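Local structure of DUF952 domain-containing protein (Caulobacter vibrioides, 2O0Q) at residues Ala11-Asp14 against Ala15-Ala18. The protein is of unknown function and belongs to the DUF952 family, a member of the ADP-ribosyl clan. Sequence-based numbering, arbitrary orientation.
Sequences AEWD and AAKA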
ATOM      1  N   ALA A  11      -3.720  -7.596  10.565  1.00 18.49           N
ATOM      2  CA  ALA A  11      -3.211  -8.959  10.687  1.00 19.19           C
ATOM      3  C   ALA A  11      -2.001  -9.155   9.782  1.00 19.57           C
ATOM      4  O   ALA A  11      -0.972  -9.682  10.204  1.00 20.04           O
ATOM      5  CB  ALA A  11      -4.300  -9.961  10.319  1.00 18.80           C
ATOM      6  N   GLU A  12      -2.126  -8.724   8.533  1.00 19.51           N
ATOM      7  CA  GLU A  12      -1.036  -8.875   7.587  1.00 19.19           C
ATOM      8  C   GLU A  12       0.192  -8.064   7.974  1.00 18.52           C
ATOM      9  O   GLU A  12       1.324  -8.520   7.787  1.00 18.45           O
ATOM     10  CB  GLU A  12      -1.518  -8.512   6.181  1.00 20.04           C
ATOM     11  CG  GLU A  12      -2.447  -9.574   5.597  1.00 22.99           C
ATOM     12  CD  GLU A  12      -3.137  -9.123   4.327  1.00 24.48           C
ATOM     13  OE1 GLU A  12      -3.864  -8.111   4.382  1.00 24.88           O
ATOM     14  OE2 GLU A  12      -2.955  -9.784   3.279  1.00 24.37           O
ATOM     15  N   TRP A  13      -0.022  -6.874   8.528  1.00 17.35           N
ATOM     16  CA  TRP A  13       1.097  -6.035   8.932  1.00 16.85           C
ATOM     17  C   TRP A  13       1.809  -6.650  10.143  1.00 17.69           C
ATOM     18  O   TRP A  13       3.040  -6.684  10.190  1.00 18.60           O
ATOM     19  CB  TRP A  13       0.612  -4.616   9.253  1.00 16.15           C
ATOM     20  CG  TRP A  13       1.716  -3.653   9.622  1.00 17.95           C
ATOM     21  CD1 TRP A  13       1.706  -2.764  10.659  1.00 18.70           C
ATOM     22  CD2 TRP A  13       2.980  -3.480   8.961  1.00 16.59           C
ATOM     23  NE1 TRP A  13       2.881  -2.051  10.689  1.00 18.50           N
ATOM     24  CE2 TRP A  13       3.682  -2.469   9.659  1.00 17.86           C
ATOM     25  CE3 TRP A  13       3.587  -4.079   7.848  1.00 17.21           C
ATOM     26  CZ2 TRP A  13       4.963  -2.043   9.283  1.00 18.54           C
ATOM     27  CZ3 TRP A  13       4.868  -3.654   7.472  1.00 18.94           C
ATOM     28  CH2 TRP A  13       5.538  -2.646   8.191  1.00 18.06           C
ATOM     29  N   ASP A  14       1.047  -7.141  11.121  1.00 17.26           N
ATOM     30  CA  ASP A  14       1.670  -7.764  12.288  1.00 17.83           C
ATOM     31  C   ASP A  14       2.449  -8.997  11.833  1.00 18.48           C
ATOM     32  O   ASP A  14       3.573  -9.240  12.285  1.00 17.75           O
ATOM     33  CB  ASP A  14       0.623  -8.187  13.328  1.00 19.10           C
ATOM     34  CG  ASP A  14       0.052  -7.014  14.101  1.00 20.50           C
ATOM     35  OD1 ASP A  14       0.676  -5.934  14.119  1.00 19.93           O
ATOM     36  OD2 ASP A  14      -1.026  -7.182  14.710  1.00 22.78           O
ATOM     37  N   ALA A  15       1.844  -9.771  10.934  1.00 18.14           N
ATOM     38  CA  ALA A  15       2.477 -10.974  10.406  1.00 17.82           C
ATOM     39  C   ALA A  15       3.765 -10.597   9.685  1.00 19.34           C
ATOM     40  O   ALA A  15       4.762 -11.322   9.743  1.00 18.29           O
ATOM     41  CB  ALA A  15       1.532 -11.680   9.448  1.00 20.04           C
ATOM     42  N   ALA A  16       3.739  -9.459   9.003  1.00 18.25           N
ATOM     43  CA  ALA A  16       4.910  -8.992   8.277  1.00 19.07           C
ATOM     44  C   ALA A  16       6.021  -8.630   9.262  1.00 18.65           C
ATOM     45  O   ALA A  16       7.183  -8.983   9.060  1.00 18.91           O
ATOM     46  CB  ALA A  16       4.545  -7.784   7.424  1.00 18.38           C
ATOM     47  N   LYS A  17       5.661  -7.940  10.337  1.00 19.06           N
ATOM     48  CA  LYS A  17       6.648  -7.542  11.330  1.00 19.72           C
ATOM     49  C   LYS A  17       7.292  -8.748  12.016  1.00 21.01           C
ATOM     50  O   LYS A  17       8.462  -8.698  12.403  1.00 20.29           O
ATOM     51  CB  LYS A  17       6.011  -6.611  12.367  1.00 22.45           C
ATOM     52  CG  LYS A  17       5.588  -5.269  11.786  1.00 23.20           C
ATOM     53  CD  LYS A  17       5.414  -4.208  12.859  1.00 27.15           C
ATOM     54  CE  LYS A  17       4.295  -4.542  13.820  1.00 29.03           C
ATOM     55  NZ  LYS A  17       4.192  -3.512  14.898  1.00 28.96           N
ATOM     56  N   ALA A  18       6.532  -9.831  12.150  1.00 19.69           N
ATOM     57  CA  ALA A  18       7.039 -11.042  12.785  1.00 20.27           C
ATOM     58  C   ALA A  18       8.022 -11.776  11.876  1.00 19.34           C
ATOM     59  O   ALA A  18       8.776 -12.641  12.327  1.00 19.55           O
ATOM     60  CB  ALA A  18       5.881 -11.957  13.150  1.00 19.47           C
TER
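Trp13 O accepts the backbone N-H of Lys17 at 2.9 Å, and Lys17 CG also packs against this oxygen at 3.3 Å. The bond is fairly straight, 157° at the hydrogen. Ala15 N to Ala11 O, Ala16 N to Glu12 O and Ala18 N to Asp14 O repeat the same i to i+4 pattern, that of an alpha helix, here helix 10-19. The main side-chain contact joins Trp13 and Lys17. Trp13 CG stands anti to the backbone N (chi1 -177°), which swings the indole toward the next turn. Lys17 sets CG and CD over one face of the indole. Lys17 CG sits 4.1 Å from the centroid of the Trp13 six-membered ring, a CH-pi contact. Ala16 CB meets the same ring obliquely, 3.9 Å from Trp13 CE3. Beyond the helix, Trp13 NE1 is hydrogen-bonded to Glu96 OE2, and the ring packs on Val57 and Leu59 of strand 56-62. Lys17 bends at chi3 (-64°) and runs beside Asp14. Asp14 OD1 and Lys17 NZ stay 4.3 Å apart, too far for a salt bridge. Asp14 OD1 forms its salt bridge with Arg10 NH1. The lysine therefore contributes mainly its methylenes, which cover part of one face of the buried indole, while its charge probably adds a weak electrostatic attraction to Asp14.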